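Local coordinates for protein 2-oxo-1,2-dihydroquinoline 8-monooxygenase, oxygenase component (Pseudomonas putida, PDB 1Z02) that probably hydroxylates 2-oxo-1,2-dihydroquinoline at carbon 8, as the trimeric oxygenase component of a monooxygenase carrying a Rieske [2Fe-2S] cluster and a mononuclear iron, at residues 32-40 with 207-215. Residues are numbered along the deposited sequence; the frame is centred on the assembly and turned at random.
Sequences PYKDAAWGF and GNWRIACEN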
loop_
_atom_site.group_PDB
_atom_site.type_symbol
_atom_site.label_atom_id
_atom_site.label_comp_id
_atom_site.label_asym_id
_atom_site.label_seq_id
_atom_site.Cartn_x
_atom_site.Cartn_y
_atom_site.Cartn_z
ATOM N N PRO A 32 -20.875 10.468 -18.481
ATOM C CA PRO A 32 -21.292 10.322 -17.082
ATOM C C PRO A 32 -20.892 8.959 -16.494
ATOM O O PRO A 32 -20.573 8.850 -15.305
ATOM C CB PRO A 32 -22.807 10.495 -17.154
ATOM C CG PRO A 32 -22.970 11.466 -18.277
ATOM C CD PRO A 32 -22.010 10.912 -19.312
ATOM N N TYR A 33 -20.912 7.928 -17.338
ATOM C CA TYR A 33 -20.543 6.570 -16.938
ATOM C C TYR A 33 -19.033 6.499 -16.695
ATOM O O TYR A 33 -18.573 5.795 -15.800
ATOM C CB TYR A 33 -20.959 5.577 -18.032
ATOM C CG TYR A 33 -20.760 4.108 -17.696
ATOM C CD1 TYR A 33 -19.549 3.470 -17.946
ATOM C CD2 TYR A 33 -21.803 3.348 -17.164
ATOM C CE1 TYR A 33 -19.383 2.104 -17.685
ATOM C CE2 TYR A 33 -21.647 1.981 -16.894
ATOM C CZ TYR A 33 -20.437 1.366 -17.162
ATOM O OH TYR A 33 -20.284 0.014 -16.941
ATOM N N LYS A 34 -18.263 7.223 -17.503
ATOM C CA LYS A 34 -16.815 7.251 -17.336
ATOM C C LYS A 34 -16.484 7.952 -16.025
ATOM O O LYS A 34 -15.446 7.690 -15.403
ATOM C CB LYS A 34 -16.151 8.019 -18.473
ATOM C CG LYS A 34 -16.240 7.391 -19.845
ATOM C CD LYS A 34 -15.355 8.177 -20.801
ATOM C CE LYS A 34 -15.285 7.545 -22.180
ATOM N NZ LYS A 34 -14.208 8.197 -22.997
ATOM N N ASP A 35 -17.368 8.862 -15.627
ATOM C CA ASP A 35 -17.212 9.633 -14.398
ATOM C C ASP A 35 -17.738 8.924 -13.157
ATOM O O ASP A 35 -17.487 9.371 -12.041
ATOM C CB ASP A 35 -17.945 10.967 -14.524
ATOM C CG ASP A 35 -17.366 11.856 -15.602
ATOM O OD1 ASP A 35 -18.059 12.820 -15.994
ATOM O OD2 ASP A 35 -16.224 11.602 -16.052
ATOM N N ALA A 36 -18.467 7.824 -13.343
ATOM C CA ALA A 36 -19.057 7.106 -12.215
ATOM C C ALA A 36 -18.213 6.004 -11.552
ATOM O O ALA A 36 -18.726 4.937 -11.205
ATOM C CB ALA A 36 -20.421 6.540 -12.642
ATOM N N ALA A 37 -16.930 6.270 -11.335
ATOM C CA ALA A 37 -16.065 5.276 -10.708
ATOM C C ALA A 37 -16.560 4.835 -9.328
ATOM O O ALA A 37 -16.533 3.646 -9.004
ATOM C CB ALA A 37 -14.641 5.821 -10.610
ATOM N N TRP A 38 -17.017 5.790 -8.518
ATOM C CA TRP A 38 -17.505 5.482 -7.172
ATOM C C TRP A 38 -18.924 4.935 -7.153
ATOM O O TRP A 38 -19.444 4.570 -6.100
ATOM C CB TRP A 38 -17.414 6.720 -6.281
ATOM C CG TRP A 38 -16.012 7.048 -5.893
ATOM C CD1 TRP A 38 -15.084 7.721 -6.635
ATOM C CD2 TRP A 38 -15.360 6.678 -4.674
ATOM N NE1 TRP A 38 -13.896 7.797 -5.953
ATOM C CE2 TRP A 38 -14.037 7.166 -4.745
ATOM C CE3 TRP A 38 -15.766 5.984 -3.529
ATOM C CZ2 TRP A 38 -13.115 6.980 -3.710
ATOM C CZ3 TRP A 38 -14.848 5.798 -2.500
ATOM C CH2 TRP A 38 -13.539 6.296 -2.599
ATOM N N GLY A 39 -19.544 4.881 -8.329
ATOM C CA GLY A 39 -20.896 4.356 -8.440
ATOM C C GLY A 39 -22.003 5.386 -8.606
ATOM O O GLY A 39 -21.793 6.591 -8.436
ATOM N N PHE A 40 -23.193 4.896 -8.951
ATOM C CA PHE A 40 -24.365 5.752 -9.125
ATOM C C PHE A 40 -25.068 5.808 -7.774
ATOM O O PHE A 40 -25.450 4.775 -7.222
ATOM C CB PHE A 40 -25.295 5.170 -10.196
ATOM C CG PHE A 40 -24.744 5.266 -11.598
ATOM C CD1 PHE A 40 -24.662 4.141 -12.407
ATOM C CD2 PHE A 40 -24.307 6.489 -12.110
ATOM C CE1 PHE A 40 -24.161 4.227 -13.701
ATOM C CE2 PHE A 40 -23.802 6.578 -13.413
ATOM C CZ PHE A 40 -23.729 5.446 -14.205
ATOM N N GLY A 207 -11.397 -4.621 -7.819
ATOM C CA GLY A 207 -11.409 -3.846 -9.040
ATOM C C GLY A 207 -12.685 -3.025 -9.063
ATOM O O GLY A 207 -13.586 -3.243 -8.251
ATOM N N ASN A 208 -12.765 -2.101 -10.014
ATOM C CA ASN A 208 -13.926 -1.224 -10.158
ATOM C C ASN A 208 -15.195 -1.977 -10.561
ATOM O O ASN A 208 -15.131 -2.940 -11.328
ATOM C CB ASN A 208 -13.626 -0.146 -11.196
ATOM C CG ASN A 208 -14.757 0.841 -11.341
ATOM O OD1 ASN A 208 -14.954 1.705 -10.484
ATOM N ND2 ASN A 208 -15.517 0.712 -12.425
ATOM N N TRP A 209 -16.341 -1.515 -10.055
ATOM C CA TRP A 209 -17.631 -2.145 -10.327
ATOM C C TRP A 209 -18.096 -2.220 -11.785
ATOM O O TRP A 209 -18.705 -3.215 -12.182
ATOM C CB TRP A 209 -18.737 -1.476 -9.498
ATOM C CG TRP A 209 -19.154 -0.121 -9.998
ATOM C CD1 TRP A 209 -18.539 1.070 -9.755
ATOM C CD2 TRP A 209 -20.270 0.168 -10.854
ATOM N NE1 TRP A 209 -19.201 2.088 -10.408
ATOM C CE2 TRP A 209 -20.265 1.562 -11.089
ATOM C CE3 TRP A 209 -21.268 -0.618 -11.447
ATOM C CZ2 TRP A 209 -21.230 2.191 -11.894
ATOM C CZ3 TRP A 209 -22.224 0.009 -12.248
ATOM C CH2 TRP A 209 -22.194 1.402 -12.464
ATOM N N ARG A 210 -17.835 -1.176 -12.567
ATOM C CA ARG A 210 -18.259 -1.141 -13.963
ATOM C C ARG A 210 -17.656 -2.280 -14.774
ATOM O O ARG A 210 -18.332 -2.899 -15.588
ATOM C CB ARG A 210 -17.870 0.202 -14.594
ATOM C CG ARG A 210 -18.509 1.414 -13.947
ATOM C CD ARG A 210 -17.854 2.722 -14.395
ATOM N NE ARG A 210 -16.479 2.850 -13.912
ATOM C CZ ARG A 210 -15.707 3.911 -14.120
ATOM N NH1 ARG A 210 -14.471 3.929 -13.640
ATOM N NH2 ARG A 210 -16.172 4.953 -14.799
ATOM N N ILE A 211 -16.378 -2.555 -14.544
ATOM C CA ILE A 211 -15.688 -3.615 -15.268
ATOM C C ILE A 211 -16.294 -4.975 -14.933
ATOM O O ILE A 211 -16.367 -5.858 -15.776
ATOM C CB ILE A 211 -14.190 -3.627 -14.917
ATOM C CG1 ILE A 211 -13.561 -2.288 -15.310
ATOM C CG2 ILE A 211 -13.486 -4.771 -15.619
ATOM C CD1 ILE A 211 -13.804 -1.856 -16.777
ATOM N N ALA A 212 -16.715 -5.142 -13.685
ATOM C CA ALA A 212 -17.326 -6.383 -13.246
ATOM C C ALA A 212 -18.736 -6.514 -13.831
ATOM O O ALA A 212 -19.116 -7.574 -14.316
ATOM C CB ALA A 212 -17.388 -6.417 -11.719
ATOM N N CYS A 213 -19.509 -5.433 -13.771
ATOM C CA CYS A 213 -20.882 -5.420 -14.280
ATOM C C CYS A 213 -20.961 -5.779 -15.766
ATOM O O CYS A 213 -21.793 -6.593 -16.169
ATOM C CB CYS A 213 -21.520 -4.037 -14.059
ATOM S SG CYS A 213 -23.224 -3.860 -14.714
ATOM N N GLU A 214 -20.097 -5.173 -16.577
ATOM C CA GLU A 214 -20.111 -5.438 -18.011
ATOM C C GLU A 214 -19.801 -6.887 -18.348
ATOM O O GLU A 214 -20.326 -7.433 -19.319
ATOM C CB GLU A 214 -19.160 -4.479 -18.738
ATOM C CG GLU A 214 -19.642 -3.032 -18.621
ATOM C CD GLU A 214 -18.805 -2.018 -19.369
ATOM O OE1 GLU A 214 -19.059 -0.803 -19.169
ATOM O OE2 GLU A 214 -17.911 -2.416 -20.154
ATOM N N ASN A 215 -18.962 -7.523 -17.539
ATOM C CA ASN A 215 -18.631 -8.919 -17.768
ATOM C C ASN A 215 -19.874 -9.756 -17.493
ATOM O O ASN A 215 -20.134 -10.734 -18.184
ATOM C CB ASN A 215 -17.483 -9.354 -16.848
ATOM C CG ASN A 215 -17.505 -10.846 -16.537
ATOM O OD1 ASN A 215 -18.170 -11.278 -15.594
ATOM N ND2 ASN A 215 -16.777 -11.641 -17.332
HETATM O O HOH W 1 -12.928 6.073 -14.061
#
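Arg210 reaches from the first turn of helix 209-216 along one face of the Tyr33 ring to the backbone carbonyls of Tyr33 and Lys34. Its CD lies 4.1 Å from the ring centroid, a CH-pi contact. A bend at chi3 (-67°) turns the guanidinium toward the backbone, where NH2 donates to Tyr33 O at 2.7 Å, in the carbonyl plane and on a lone pair, and more weakly to Lys34 O. Water 1 joins Arg210 NH1 to Lys34 O. An alanine here would probably uncover that face of Tyr33 and leave both carbonyls without their side-chain donor.

Trp209 enters edge-on: NE1 donates to Ala36 O at 3.0 Å, almost in line with the carbonyl, which also accepts from Gly39 N in a type I turn. The indole's CH2 meets Phe40 CE1 at 3.7 Å, the rings oblique at 73°. At Gly39 a CB would jam against the preceding carbonyl.

Tyr33 OH donates a weak hydrogen bond to Glu214 OE1, itself salt-bridged to Arg398, while OE2 pairs with Arg87 of the second subunit, a cluster-pocket residue. The N-terminal segment thus packs against the catalytic domain of a Rieske oxygenase, where the Glu214 side chain lies about 11 Å from the mononuclear iron.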